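Local atomic coordinates of MccB protein (Escherichia coli, PDB entry 6OM4), a protein that takes part in microcin C7 biosynthesis, probably as an E1-like adenylating enzyme that uses ATP to join a nucleotide to the formylated MccA peptide through a phosphoramidate bond. Residues 3-8 and 44-49; 116-121 and 206-211; 159-164 and 171-176. All coordinates share one frame; numbering follows the deposited sequence.

Interaction 1 of 3, residues 3-8 and 44-49; sequences YILGRY and CFITPS
The ring of Phe45 meets the CB of Tyr3, and Ile46 extends the apolar centre by packing against Leu5, where the middle strand of a small three-stranded antiparallel sheet receives the chain running into one of its outer strands. Residues 2-5 form this middle strand, and 44-49 is the loop that leads from helix 32-43 to strand 49-50. Phe45 CD1 lies 3.8 Å from Tyr3 CB. With Phe45 CG anti to its own carbonyl carbon (chi1 -64°), the ring turns its edge to the strand, and Tyr3 O lies in the ring plane at that edge. Phe69 of helix 62-74 meets both aromatic rings, edge-to-face with that of Tyr3 and with planes at about 45° for Phe45, while Ile78 of strand 78-80 touches Leu5 and Phe45. Leu5 and Ile46 extend alongside one another, with Leu5 CD2 and Ile46 CD1 3.5 Å apart. Ile4, between Tyr3 and Leu5 on the strand, has its CG1 3.6 Å from Ile46 O, and its CD1 reaches more loosely to the ring of Pro48.

Polar pairing frames this packing. Tyr3 and Ser49 make an antiparallel hydrogen-bonded pair, in which Ser49 N donates to Tyr3 O in the carbonyl plane, whereas Tyr3 N meets Ser49 O from 42° out of the Ser49 carbonyl plane. Pro48 adds a CA-H...O contact to Tyr3 O. Farther along, Leu5 N bonds to Phe45 O at 2.8 Å, again from above the carbonyl plane of its acceptor. Beyond it, direct pairing gives way to solvent: one water donates to both Leu5 O and Ile46 O, 2.8 Å from each oxygen.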
ATOM      1  N   TYR A   3     -20.899  16.073  16.212  1.00 16.70           N
ATOM      2  CA  TYR A   3     -19.989  14.950  16.214  1.00 15.65           C
ATOM      3  C   TYR A   3     -20.784  13.645  16.242  1.00 14.87           C
ATOM      4  O   TYR A   3     -21.932  13.615  16.749  1.00 14.09           O
ATOM      5  CB  TYR A   3     -19.062  15.020  17.427  1.00 16.09           C
ATOM      6  CG  TYR A   3     -18.043  16.120  17.303  1.00 18.05           C
ATOM      7  CD1 TYR A   3     -16.891  15.922  16.573  1.00 18.73           C
ATOM      8  CD2 TYR A   3     -18.273  17.346  17.889  1.00 19.70           C
ATOM      9  CE1 TYR A   3     -15.933  16.928  16.480  1.00 21.17           C
ATOM     10  CE2 TYR A   3     -17.344  18.356  17.786  1.00 21.16           C
ATOM     11  CZ  TYR A   3     -16.187  18.150  17.063  1.00 21.44           C
ATOM     12  OH  TYR A   3     -15.248  19.139  16.981  1.00 27.01           O
ATOM     13  N   ILE A   4     -20.153  12.561  15.765  1.00 13.52           N
ATOM     14  CA  ILE A   4     -20.749  11.238  15.763  1.00 14.76           C
ATOM     15  C   ILE A   4     -19.676  10.206  16.138  1.00 13.96           C
ATOM     16  O   ILE A   4     -18.499  10.380  15.814  1.00 14.41           O
ATOM     17  CB  ILE A   4     -21.410  10.911  14.409  1.00 15.19           C
ATOM     18  CG1 ILE A   4     -22.254   9.640  14.481  1.00 17.98           C
ATOM     19  CG2 ILE A   4     -20.429  10.855  13.249  1.00 16.20           C
ATOM     20  CD1 ILE A   4     -23.261   9.537  13.343  1.00 19.53           C
ATOM     21  N   LEU A   5     -20.106   9.161  16.847  1.00 14.12           N
ATOM     22  CA  LEU A   5     -19.238   8.037  17.181  1.00 14.77           C
ATOM     23  C   LEU A   5     -19.020   7.197  15.923  1.00 15.19           C
ATOM     24  O   LEU A   5     -19.972   6.801  15.267  1.00 14.25           O
ATOM     25  CB  LEU A   5     -19.845   7.193  18.300  1.00 15.04           C
ATOM     26  CG  LEU A   5     -18.917   6.139  18.933  1.00 14.62           C
ATOM     27  CD1 LEU A   5     -17.821   6.784  19.749  1.00 16.42           C
ATOM     28  CD2 LEU A   5     -19.684   5.209  19.830  1.00 14.85           C
ATOM     29  N   GLY A   6     -17.749   6.984  15.555  1.00 16.04           N
ATOM     30  CA  GLY A   6     -17.434   6.104  14.436  1.00 13.88           C
ATOM     31  C   GLY A   6     -17.930   4.679  14.683  1.00 14.48           C
ATOM     32  O   GLY A   6     -17.961   4.200  15.829  1.00 13.45           O
ATOM     33  N   ARG A   7     -18.316   3.980  13.608  1.00 14.27           N
ATOM     34  CA  ARG A   7     -18.868   2.637  13.722  1.00 15.33           C
ATOM     35  C   ARG A   7     -17.738   1.659  14.079  1.00 14.98           C
ATOM     36  O   ARG A   7     -18.003   0.535  14.494  1.00 13.92           O
ATOM     37  CB  ARG A   7     -19.572   2.210  12.432  1.00 16.41           C
ATOM     38  CG  ARG A   7     -20.777   3.063  12.055  1.00 19.74           C
ATOM     39  CD  ARG A   7     -22.016   2.789  12.870  1.00 23.36           C
ATOM     40  NE  ARG A   7     -22.471   1.395  12.839  1.00 26.10           N
ATOM     41  CZ  ARG A   7     -23.409   0.893  12.048  1.00 30.56           C
ATOM     42  NH1 ARG A   7     -24.093   1.678  11.232  1.00 34.23           N
ATOM     43  NH2 ARG A   7     -23.615  -0.417  12.034  1.00 33.74           N
ATOM     44  N   TYR A   8     -16.489   2.124  13.984  1.00 14.77           N
ATOM     45  CA  TYR A   8     -15.267   1.289  14.171  1.00 12.85           C
ATOM     46  C   TYR A   8     -14.809   1.327  15.629  1.00 13.11           C
ATOM     47  O   TYR A   8     -13.758   0.754  15.979  1.00 12.24           O
ATOM     48  CB  TYR A   8     -14.144   1.689  13.203  1.00 13.62           C
ATOM     49  CG  TYR A   8     -13.937   3.171  13.137  1.00 11.43           C
ATOM     50  CD1 TYR A   8     -13.180   3.821  14.084  1.00 12.42           C
ATOM     51  CD2 TYR A   8     -14.615   3.925  12.201  1.00 13.32           C
ATOM     52  CE1 TYR A   8     -13.051   5.192  14.097  1.00 11.54           C
ATOM     53  CE2 TYR A   8     -14.483   5.299  12.175  1.00 12.81           C
ATOM     54  CZ  TYR A   8     -13.717   5.933  13.133  1.00 12.55           C
ATOM     55  OH  TYR A   8     -13.613   7.288  13.072  1.00 13.90           O
ATOM     56  N   CYS A  44     -23.280   9.396  24.135  1.00 16.64           N
ATOM     57  CA  CYS A  44     -23.979  10.615  23.758  1.00 16.01           C
ATOM     58  C   CYS A  44     -23.890  10.898  22.262  1.00 16.55           C
ATOM     59  O   CYS A  44     -24.667  11.698  21.757  1.00 16.02           O
ATOM     60  CB  CYS A  44     -23.408  11.828  24.473  1.00 18.56           C
ATOM     61  SG  CYS A  44     -23.680  11.742  26.257  1.00 22.44           S
ATOM     62  N   PHE A  45     -22.899  10.330  21.576  1.00 14.84           N
ATOM     63  CA  PHE A  45     -22.656  10.686  20.183  1.00 14.63           C
ATOM     64  C   PHE A  45     -23.043   9.559  19.219  1.00 14.98           C
ATOM     65  O   PHE A  45     -22.583   9.589  18.111  1.00 13.92           O
ATOM     66  CB  PHE A  45     -21.183  11.099  20.009  1.00 14.68           C
ATOM     67  CG  PHE A  45     -20.812  12.329  20.787  1.00 14.71           C
ATOM     68  CD1 PHE A  45     -21.081  13.594  20.285  1.00 14.61           C
ATOM     69  CD2 PHE A  45     -20.285  12.226  22.063  1.00 14.61           C
ATOM     70  CE1 PHE A  45     -20.803  14.729  21.041  1.00 16.03           C
ATOM     71  CE2 PHE A  45     -20.015  13.355  22.814  1.00 16.17           C
ATOM     72  CZ  PHE A  45     -20.241  14.605  22.291  1.00 16.26           C
ATOM     73  N   ILE A  46     -23.892   8.610  19.627  1.00 14.64           N
ATOM     74  CA  ILE A  46     -24.360   7.584  18.702  1.00 16.46           C
ATOM     75  C   ILE A  46     -25.071   8.263  17.519  1.00 16.56           C
ATOM     76  O   ILE A  46     -24.862   7.890  16.311  1.00 15.71           O
ATOM     77  CB  ILE A  46     -25.254   6.552  19.418  1.00 17.52           C
ATOM     78  CG1 ILE A  46     -24.494   5.750  20.474  1.00 18.61           C
ATOM     79  CG2 ILE A  46     -25.891   5.617  18.399  1.00 17.13           C
ATOM     80  CD1 ILE A  46     -23.214   5.198  20.012  1.00 19.32           C
ATOM     81  N   THR A  47     -25.895   9.279  17.849  1.00 16.07           N
ATOM     82  CA  THR A  47     -26.569  10.129  16.876  1.00 15.71           C
ATOM     83  C   THR A  47     -25.806  11.441  16.859  1.00 16.53           C
ATOM     84  O   THR A  47     -25.190  11.791  17.864  1.00 16.37           O
ATOM     85  CB  THR A  47     -28.063  10.373  17.192  1.00 17.25           C
ATOM     86  OG1 THR A  47     -28.240  11.192  18.353  1.00 17.67           O
ATOM     87  CG2 THR A  47     -28.824   9.085  17.407  1.00 19.01           C
ATOM     88  N   PRO A  48     -25.819  12.193  15.738  1.00 16.66           N
ATOM     89  CA  PRO A  48     -25.044  13.430  15.618  1.00 17.37           C
ATOM     90  C   PRO A  48     -25.447  14.403  16.732  1.00 17.78           C
ATOM     91  O   PRO A  48     -26.610  14.685  16.902  1.00 17.77           O
ATOM     92  CB  PRO A  48     -25.460  14.015  14.257  1.00 18.19           C
ATOM     93  CG  PRO A  48     -25.938  12.805  13.473  1.00 19.49           C
ATOM     94  CD  PRO A  48     -26.563  11.890  14.501  1.00 18.57           C
ATOM     95  N   SER A  49     -24.469  14.905  17.466  1.00 16.76           N
ATOM     96  CA  SER A  49     -24.745  15.743  18.590  1.00 18.47           C
ATOM     97  C   SER A  49     -23.628  16.770  18.775  1.00 17.31           C
ATOM     98  O   SER A  49     -22.441  16.469  18.528  1.00 16.72           O
ATOM     99  CB  SER A  49     -24.906  14.898  19.810  1.00 19.61           C
ATOM    100  OG  SER A  49     -25.004  15.735  20.951  1.00 23.51           O
TER
HETATM  101  O   HOH W   1     -22.696   6.343  15.486  1.00 21.54           O

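Interaction 2 of 3, residues 116-121 and 206-211; sequences AKVVIL and ADIWVV
Val119 and Trp209 lie side by side across two parallel strands, and the valine can be followed outward atom by atom. Its CB sits 3.7 Å from Trp209 CD1. CG1, anti to the backbone N (chi1 167°), lies over one face of the indole, while CG2 turns to Ala206, whose CB it meets at 3.7 Å, still close to Trp209 CD1. The indole itself is held from beyond the pair, since its NE1 is hydrogen-bonded to Pro204 O. The other face of the sheet carries Val118, Ile120, Ile208 and Val210. There Val210 CG2 is shared by Val118 CG1 and Ile120 CD1, at 3.8 and 4.0 Å, and Val130 of helix 125-136 touches Ile120 and Val210.

Between the two faces runs a backbone ladder in which Val119 donates to Ile208 O and accepts from Val210 N, and Leu121 N closes it at Val210 O. At the entry end a carboxylate replaces a carbonyl: Lys117 N gives a 2.7 Å bond to Asp207 OD2, met on its anti side, 23° out of the carboxylate plane, and Lys117 O accepts from Asp207 N. Strand 117-121 lies between 208-211 and 141-146, the central parallel arrangement of a Rossmann-like ThiF/E1 fold; Gly122, Gly124 and Gly127, which follow Leu121 into the nucleotide site, are consistent with a Rossmann-type glycine-rich turn.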
ATOM      1  N   ALA A 116      -7.152   9.549  -9.947  1.00 17.64           N
ATOM      2  CA  ALA A 116      -5.802   9.021 -10.091  1.00 18.55           C
ATOM      3  C   ALA A 116      -5.674   8.050 -11.271  1.00 18.51           C
ATOM      4  O   ALA A 116      -6.633   7.384 -11.677  1.00 18.62           O
ATOM      5  CB  ALA A 116      -5.413   8.296  -8.837  1.00 18.07           C
ATOM      6  N   LYS A 117      -4.444   7.983 -11.785  1.00 18.69           N
ATOM      7  CA  LYS A 117      -4.010   7.037 -12.795  1.00 19.82           C
ATOM      8  C   LYS A 117      -2.814   6.265 -12.261  1.00 16.47           C
ATOM      9  O   LYS A 117      -1.795   6.852 -11.812  1.00 17.22           O
ATOM     10  CB  LYS A 117      -3.688   7.820 -14.071  1.00 22.57           C
ATOM     11  CG  LYS A 117      -3.179   7.021 -15.260  1.00 27.50           C
ATOM     12  CD  LYS A 117      -2.684   7.948 -16.398  1.00 30.06           C
ATOM     13  CE  LYS A 117      -2.921   7.314 -17.748  1.00 37.40           C
ATOM     14  NZ  LYS A 117      -2.193   8.007 -18.836  1.00 40.82           N
ATOM     15  N   VAL A 118      -2.898   4.927 -12.317  1.00 15.98           N
ATOM     16  CA  VAL A 118      -1.815   4.104 -11.873  1.00 14.42           C
ATOM     17  C   VAL A 118      -1.382   3.166 -13.015  1.00 15.12           C
ATOM     18  O   VAL A 118      -2.234   2.567 -13.663  1.00 15.41           O
ATOM     19  CB  VAL A 118      -2.208   3.294 -10.614  1.00 13.85           C
ATOM     20  CG1 VAL A 118      -1.123   2.326 -10.211  1.00 14.90           C
ATOM     21  CG2 VAL A 118      -2.595   4.230  -9.452  1.00 14.92           C
ATOM     22  N   VAL A 119      -0.064   2.979 -13.167  1.00 15.61           N
ATOM     23  CA  VAL A 119       0.550   2.024 -14.089  1.00 14.93           C
ATOM     24  C   VAL A 119       0.952   0.793 -13.287  1.00 16.34           C
ATOM     25  O   VAL A 119       1.597   0.898 -12.259  1.00 17.48           O
ATOM     26  CB  VAL A 119       1.783   2.630 -14.792  1.00 18.25           C
ATOM     27  CG1 VAL A 119       2.601   1.573 -15.499  1.00 19.34           C
ATOM     28  CG2 VAL A 119       1.386   3.725 -15.740  1.00 17.79           C
ATOM     29  N   ILE A 120       0.522  -0.372 -13.758  1.00 14.84           N
ATOM     30  CA  ILE A 120       1.016  -1.651 -13.253  1.00 16.53           C
ATOM     31  C   ILE A 120       2.025  -2.191 -14.285  1.00 16.31           C
ATOM     32  O   ILE A 120       1.631  -2.721 -15.358  1.00 15.83           O
ATOM     33  CB  ILE A 120      -0.146  -2.639 -13.040  1.00 16.31           C
ATOM     34  CG1 ILE A 120      -1.302  -2.004 -12.260  1.00 19.84           C
ATOM     35  CG2 ILE A 120       0.344  -3.922 -12.393  1.00 18.11           C
ATOM     36  CD1 ILE A 120      -1.025  -1.819 -10.798  1.00 20.46           C
ATOM     37  N   LEU A 121       3.306  -2.088 -13.948  1.00 17.51           N
ATOM     38  CA  LEU A 121       4.376  -2.559 -14.827  1.00 17.90           C
ATOM     39  C   LEU A 121       4.746  -3.970 -14.361  1.00 19.21           C
ATOM     40  O   LEU A 121       5.490  -4.142 -13.378  1.00 18.76           O
ATOM     41  CB  LEU A 121       5.550  -1.574 -14.793  1.00 21.43           C
ATOM     42  CG  LEU A 121       6.758  -1.964 -15.649  1.00 22.85           C
ATOM     43  CD1 LEU A 121       6.366  -2.301 -17.078  1.00 26.50           C
ATOM     44  CD2 LEU A 121       7.808  -0.861 -15.629  1.00 24.37           C
ATOM     45  N   ALA A 206       1.984   8.787 -15.002  1.00 19.76           N
ATOM     46  CA  ALA A 206       0.854   8.501 -14.155  1.00 19.62           C
ATOM     47  C   ALA A 206       1.108   9.097 -12.765  1.00 18.41           C
ATOM     48  O   ALA A 206       2.202   9.565 -12.478  1.00 17.20           O
ATOM     49  CB  ALA A 206       0.643   7.003 -14.078  1.00 21.13           C
ATOM     50  N   ASP A 207       0.109   9.002 -11.889  1.00 17.75           N
ATOM     51  CA  ASP A 207       0.268   9.466 -10.502  1.00 18.72           C
ATOM     52  C   ASP A 207       1.392   8.682  -9.822  1.00 17.65           C
ATOM     53  O   ASP A 207       2.124   9.265  -9.011  1.00 16.75           O
ATOM     54  CB  ASP A 207      -1.062   9.390  -9.743  1.00 21.08           C
ATOM     55  CG  ASP A 207      -2.059  10.426 -10.255  1.00 26.09           C
ATOM     56  OD1 ASP A 207      -1.960  11.575  -9.806  1.00 29.11           O
ATOM     57  OD2 ASP A 207      -2.881  10.113 -11.144  1.00 20.84           O
ATOM     58  N   ILE A 208       1.483   7.371 -10.119  1.00 15.77           N
ATOM     59  CA  ILE A 208       2.514   6.470  -9.599  1.00 14.81           C
ATOM     60  C   ILE A 208       2.598   5.238 -10.511  1.00 14.67           C
ATOM     61  O   ILE A 208       1.577   4.799 -11.108  1.00 15.97           O
ATOM     62  CB  ILE A 208       2.237   6.102  -8.125  1.00 14.90           C
ATOM     63  CG1 ILE A 208       3.424   5.336  -7.544  1.00 14.55           C
ATOM     64  CG2 ILE A 208       0.902   5.363  -7.976  1.00 17.06           C
ATOM     65  CD1 ILE A 208       3.447   5.273  -6.024  1.00 15.16           C
ATOM     66  N   TRP A 209       3.819   4.726 -10.664  1.00 14.45           N
ATOM     67  CA  TRP A 209       4.058   3.433 -11.228  1.00 15.60           C
ATOM     68  C   TRP A 209       4.205   2.396 -10.114  1.00 14.63           C
ATOM     69  O   TRP A 209       5.045   2.549  -9.198  1.00 14.45           O
ATOM     70  CB  TRP A 209       5.355   3.435 -12.040  1.00 16.21           C
ATOM     71  CG  TRP A 209       5.325   4.239 -13.305  1.00 15.88           C
ATOM     72  CD1 TRP A 209       4.349   5.041 -13.805  1.00 17.48           C
ATOM     73  CD2 TRP A 209       6.411   4.276 -14.242  1.00 17.13           C
ATOM     74  NE1 TRP A 209       4.751   5.562 -15.022  1.00 17.74           N
ATOM     75  CE2 TRP A 209       6.032   5.146 -15.281  1.00 17.55           C
ATOM     76  CE3 TRP A 209       7.662   3.651 -14.279  1.00 17.46           C
ATOM     77  CZ2 TRP A 209       6.872   5.367 -16.383  1.00 19.17           C
ATOM     78  CZ3 TRP A 209       8.488   3.874 -15.358  1.00 17.10           C
ATOM     79  CH2 TRP A 209       8.118   4.767 -16.358  1.00 19.24           C
ATOM     80  N   VAL A 210       3.520   1.267 -10.313  1.00 14.93           N
ATOM     81  CA  VAL A 210       3.758   0.105  -9.544  1.00 15.36           C
ATOM     82  C   VAL A 210       4.737  -0.750 -10.342  1.00 16.71           C
ATOM     83  O   VAL A 210       4.385  -1.259 -11.396  1.00 16.42           O
ATOM     84  CB  VAL A 210       2.463  -0.673  -9.252  1.00 15.56           C
ATOM     85  CG1 VAL A 210       2.783  -2.005  -8.576  1.00 15.80           C
ATOM     86  CG2 VAL A 210       1.477   0.165  -8.427  1.00 15.07           C
ATOM     87  N   VAL A 211       5.926  -0.949  -9.790  1.00 14.79           N
ATOM     88  CA  VAL A 211       6.989  -1.637 -10.485  1.00 15.67           C
ATOM     89  C   VAL A 211       7.026  -3.075  -9.969  1.00 16.11           C
ATOM     90  O   VAL A 211       7.601  -3.363  -8.903  1.00 15.49           O
ATOM     91  CB  VAL A 211       8.345  -0.920 -10.343  1.00 15.07           C
ATOM     92  CG1 VAL A 211       9.409  -1.629 -11.142  1.00 15.87           C
ATOM     93  CG2 VAL A 211       8.228   0.538 -10.747  1.00 16.62           C
TER

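Interaction 3 of 3, residues 159-164 and 171-176; sequences VLFSED and TEVIKR
The Phe161 ring leans obliquely on two successive residues of helix 170-181, meeting Val173 through CD1 and Ile174 through CE1. Val173 CG1 approaches Phe161 CD1 to 3.6 Å, and Ile174 CG1 approaches Phe161 CE1 to 3.7 Å. The two aliphatic side chains overlap at CE1, Val173 extending to CD1 and Ile174 to CZ. The helix presents them by different rotations: Val173 CG1 stands anti to its backbone N (chi1 179°), whereas Ile174 CG1 stands anti to its carbonyl carbon (chi1 -60°). The other branch of Ile174 serves the preceding loop residue, with CG2 3.8 Å from Leu160 CD1. These two side chains cross at about a right angle; the two branches of Ile174 serve Leu160 and Phe161 separately.

The second shell fixes both partners. On the helix, Lys175 N and Arg176 N bond back to Thr171 O and Glu172 O, which holds the successive side chains at their helical spacing. On the loop, Asn128 OD1 of helix 125-136 accepts from Leu160 N, and the side chain of Asn128 also touches Phe161 and Ile174. Asp165 ties the loop to the helix by polar means, taking Ser162 N through OD2 and forming a salt bridge from OD1 to Arg176 NH2. The ATP-binding residues Gln158 and Lys170 each immediately precede one of the two segments, and the side chains of both lie close to the Phe161 ring.

Across the two segments the chemistry is wholly apolar, made by four buried residues. It implies attachment by shape and burial, with directional bonds supplied from the surroundings; in this way the loop following Gln158 is packed against the helix that begins with Lys170, on the edge of the nucleotide and pyrophosphate site.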
ATOM      1  N   VAL A 159      -3.966 -14.521  -8.870  1.00 14.50           N
ATOM      2  CA  VAL A 159      -5.258 -14.862  -8.349  1.00 15.77           C
ATOM      3  C   VAL A 159      -6.378 -14.549  -9.341  1.00 14.71           C
ATOM      4  O   VAL A 159      -7.426 -15.099  -9.229  1.00 16.07           O
ATOM      5  CB  VAL A 159      -5.480 -14.164  -6.990  1.00 16.22           C
ATOM      6  CG1 VAL A 159      -5.535 -12.652  -7.092  1.00 16.27           C
ATOM      7  CG2 VAL A 159      -6.704 -14.724  -6.302  1.00 17.79           C
ATOM      8  N   LEU A 160      -6.145 -13.638 -10.295  1.00 15.09           N
ATOM      9  CA  LEU A 160      -7.201 -13.326 -11.238  1.00 15.04           C
ATOM     10  C   LEU A 160      -7.305 -14.320 -12.394  1.00 15.89           C
ATOM     11  O   LEU A 160      -8.350 -14.272 -13.133  1.00 17.67           O
ATOM     12  CB  LEU A 160      -6.978 -11.930 -11.768  1.00 15.35           C
ATOM     13  CG  LEU A 160      -6.927 -10.826 -10.720  1.00 15.77           C
ATOM     14  CD1 LEU A 160      -6.624  -9.519 -11.407  1.00 17.80           C
ATOM     15  CD2 LEU A 160      -8.228 -10.753  -9.937  1.00 17.01           C
ATOM     16  N   PHE A 161      -6.414 -15.322 -12.440  1.00 15.13           N
ATOM     17  CA  PHE A 161      -6.340 -16.264 -13.550  1.00 15.93           C
ATOM     18  C   PHE A 161      -6.974 -17.599 -13.140  1.00 17.33           C
ATOM     19  O   PHE A 161      -6.804 -18.066 -12.035  1.00 17.67           O
ATOM     20  CB  PHE A 161      -4.906 -16.488 -14.030  1.00 15.24           C
ATOM     21  CG  PHE A 161      -4.146 -15.254 -14.464  1.00 14.57           C
ATOM     22  CD1 PHE A 161      -4.812 -14.159 -14.959  1.00 17.15           C
ATOM     23  CD2 PHE A 161      -2.758 -15.216 -14.402  1.00 16.42           C
ATOM     24  CE1 PHE A 161      -4.112 -13.024 -15.357  1.00 17.03           C
ATOM     25  CE2 PHE A 161      -2.060 -14.072 -14.769  1.00 17.23           C
ATOM     26  CZ  PHE A 161      -2.737 -12.990 -15.258  1.00 16.03           C
ATOM     27  N   SER A 162      -7.672 -18.200 -14.096  1.00 19.44           N
ATOM     28  CA  SER A 162      -8.295 -19.547 -13.938  1.00 19.31           C
ATOM     29  C   SER A 162      -7.652 -20.538 -14.918  1.00 18.63           C
ATOM     30  O   SER A 162      -6.875 -20.148 -15.836  1.00 17.25           O
ATOM     31  CB  SER A 162      -9.775 -19.420 -14.154  1.00 21.29           C
ATOM     32  OG  SER A 162     -10.336 -18.678 -13.083  1.00 28.60           O
ATOM     33  N   GLU A 163      -7.981 -21.829 -14.754  1.00 17.57           N
ATOM     34  CA  GLU A 163      -7.426 -22.835 -15.611  1.00 18.73           C
ATOM     35  C   GLU A 163      -7.789 -22.535 -17.060  1.00 18.10           C
ATOM     36  O   GLU A 163      -6.970 -22.826 -17.951  1.00 19.38           O
ATOM     37  CB  GLU A 163      -7.918 -24.242 -15.254  1.00 19.92           C
ATOM     38  CG  GLU A 163      -7.324 -24.770 -13.971  1.00 20.06           C
ATOM     39  CD  GLU A 163      -7.925 -26.088 -13.509  1.00 21.11           C
ATOM     40  OE1 GLU A 163      -8.993 -26.469 -14.065  1.00 21.73           O
ATOM     41  OE2 GLU A 163      -7.364 -26.707 -12.578  1.00 18.76           O
ATOM     42  N   ASP A 164      -9.022 -22.049 -17.276  1.00 18.12           N
ATOM     43  CA  ASP A 164      -9.553 -21.764 -18.618  1.00 24.88           C
ATOM     44  C   ASP A 164      -8.791 -20.632 -19.293  1.00 23.40           C
ATOM     45  O   ASP A 164      -8.977 -20.417 -20.524  1.00 21.74           O
ATOM     46  CB  ASP A 164     -11.021 -21.326 -18.614  1.00 32.31           C
ATOM     47  CG  ASP A 164     -11.919 -22.392 -19.200  1.00 44.89           C
ATOM     48  OD1 ASP A 164     -11.952 -23.503 -18.625  1.00 51.23           O
ATOM     49  OD2 ASP A 164     -12.520 -22.129 -20.265  1.00 57.25           O
ATOM     50  N   THR A 171      -2.464  -9.301 -19.672  1.00 17.71           N
ATOM     51  CA  THR A 171      -3.124  -8.001 -19.577  1.00 18.50           C
ATOM     52  C   THR A 171      -4.619  -8.159 -19.876  1.00 20.00           C
ATOM     53  O   THR A 171      -5.423  -7.473 -19.277  1.00 17.81           O
ATOM     54  CB  THR A 171      -2.435  -6.934 -20.446  1.00 19.07           C
ATOM     55  OG1 THR A 171      -2.545  -7.341 -21.808  1.00 18.70           O
ATOM     56  CG2 THR A 171      -0.980  -6.743 -20.078  1.00 19.78           C
ATOM     57  N   GLU A 172      -4.985  -9.035 -20.828  1.00 19.44           N
ATOM     58  CA  GLU A 172      -6.362  -9.114 -21.269  1.00 21.61           C
ATOM     59  C   GLU A 172      -7.222  -9.787 -20.179  1.00 19.57           C
ATOM     60  O   GLU A 172      -8.316  -9.368 -19.916  1.00 19.78           O
ATOM     61  CB  GLU A 172      -6.468  -9.848 -22.601  1.00 25.64           C
ATOM     62  CG  GLU A 172      -6.641 -11.328 -22.447  1.00 29.88           C
ATOM     63  CD  GLU A 172      -6.765 -12.060 -23.765  1.00 35.41           C
ATOM     64  OE1 GLU A 172      -5.755 -12.699 -24.210  1.00 33.69           O
ATOM     65  OE2 GLU A 172      -7.865 -11.964 -24.354  1.00 42.08           O
ATOM     66  N   VAL A 173      -6.677 -10.786 -19.477  1.00 17.11           N
ATOM     67  CA  VAL A 173      -7.429 -11.418 -18.435  1.00 17.09           C
ATOM     68  C   VAL A 173      -7.511 -10.540 -17.180  1.00 17.16           C
ATOM     69  O   VAL A 173      -8.578 -10.458 -16.591  1.00 16.81           O
ATOM     70  CB  VAL A 173      -6.871 -12.808 -18.145  1.00 16.92           C
ATOM     71  CG1 VAL A 173      -7.639 -13.490 -17.032  1.00 16.36           C
ATOM     72  CG2 VAL A 173      -6.881 -13.626 -19.420  1.00 17.29           C
ATOM     73  N   ILE A 174      -6.412  -9.903 -16.780  1.00 16.42           N
ATOM     74  CA  ILE A 174      -6.513  -8.947 -15.668  1.00 15.80           C
ATOM     75  C   ILE A 174      -7.596  -7.905 -15.984  1.00 15.69           C
ATOM     76  O   ILE A 174      -8.473  -7.643 -15.136  1.00 15.46           O
ATOM     77  CB  ILE A 174      -5.172  -8.295 -15.302  1.00 16.25           C
ATOM     78  CG1 ILE A 174      -4.173  -9.375 -14.883  1.00 18.46           C
ATOM     79  CG2 ILE A 174      -5.397  -7.240 -14.232  1.00 15.85           C
ATOM     80  CD1 ILE A 174      -2.938  -8.886 -14.199  1.00 20.87           C
ATOM     81  N   LYS A 175      -7.574  -7.325 -17.190  1.00 15.31           N
ATOM     82  CA  LYS A 175      -8.544  -6.294 -17.516  1.00 17.03           C
ATOM     83  C   LYS A 175      -9.964  -6.846 -17.362  1.00 17.32           C
ATOM     84  O   LYS A 175     -10.838  -6.202 -16.792  1.00 17.73           O
ATOM     85  CB  LYS A 175      -8.352  -5.747 -18.934  1.00 18.15           C
ATOM     86  CG  LYS A 175      -9.462  -4.802 -19.352  1.00 17.53           C
ATOM     87  CD  LYS A 175      -9.180  -4.091 -20.616  1.00 22.20           C
ATOM     88  CE  LYS A 175     -10.222  -3.029 -20.900  1.00 22.53           C
ATOM     89  NZ  LYS A 175     -10.227  -2.704 -22.341  1.00 27.25           N
ATOM     90  N   ARG A 176     -10.214  -8.055 -17.892  1.00 17.00           N
ATOM     91  CA  ARG A 176     -11.580  -8.629 -17.840  1.00 17.98           C
ATOM     92  C   ARG A 176     -12.007  -8.771 -16.368  1.00 16.65           C
ATOM     93  O   ARG A 176     -13.091  -8.403 -15.980  1.00 16.04           O
ATOM     94  CB  ARG A 176     -11.610  -9.971 -18.585  1.00 19.90           C
ATOM     95  CG  ARG A 176     -12.896 -10.768 -18.438  1.00 21.31           C
ATOM     96  CD  ARG A 176     -12.749 -12.201 -18.927  1.00 21.93           C
ATOM     97  NE  ARG A 176     -12.206 -13.088 -17.903  1.00 22.52           N
ATOM     98  CZ  ARG A 176     -11.399 -14.124 -18.112  1.00 22.20           C
ATOM     99  NH1 ARG A 176     -10.936 -14.401 -19.326  1.00 25.60           N
ATOM    100  NH2 ARG A 176     -11.030 -14.881 -17.097  1.00 21.36           N
TER

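The three contacts pass from a peripheral sheet to the rim of the active site. Interaction 1 stands apart, far from the nucleotide and zinc sites, its centre about 37 Å from that of interaction 2 and about 43 Å from that of interaction 3. Interactions 2 and 3 belong to the ThiF-type domain; their nearest atoms are about 6 Å apart without touching, and the loop-helix contact forms between the two strands of interaction 2 in chain order. Both approach the bound adenosine phosphoramidate, ND7: the side chain of Leu121 comes within about 5 Å of it, and that of Phe161 within about 7 Å of both ND7 and pyrophosphate. Helix 125-136 touches both contacts.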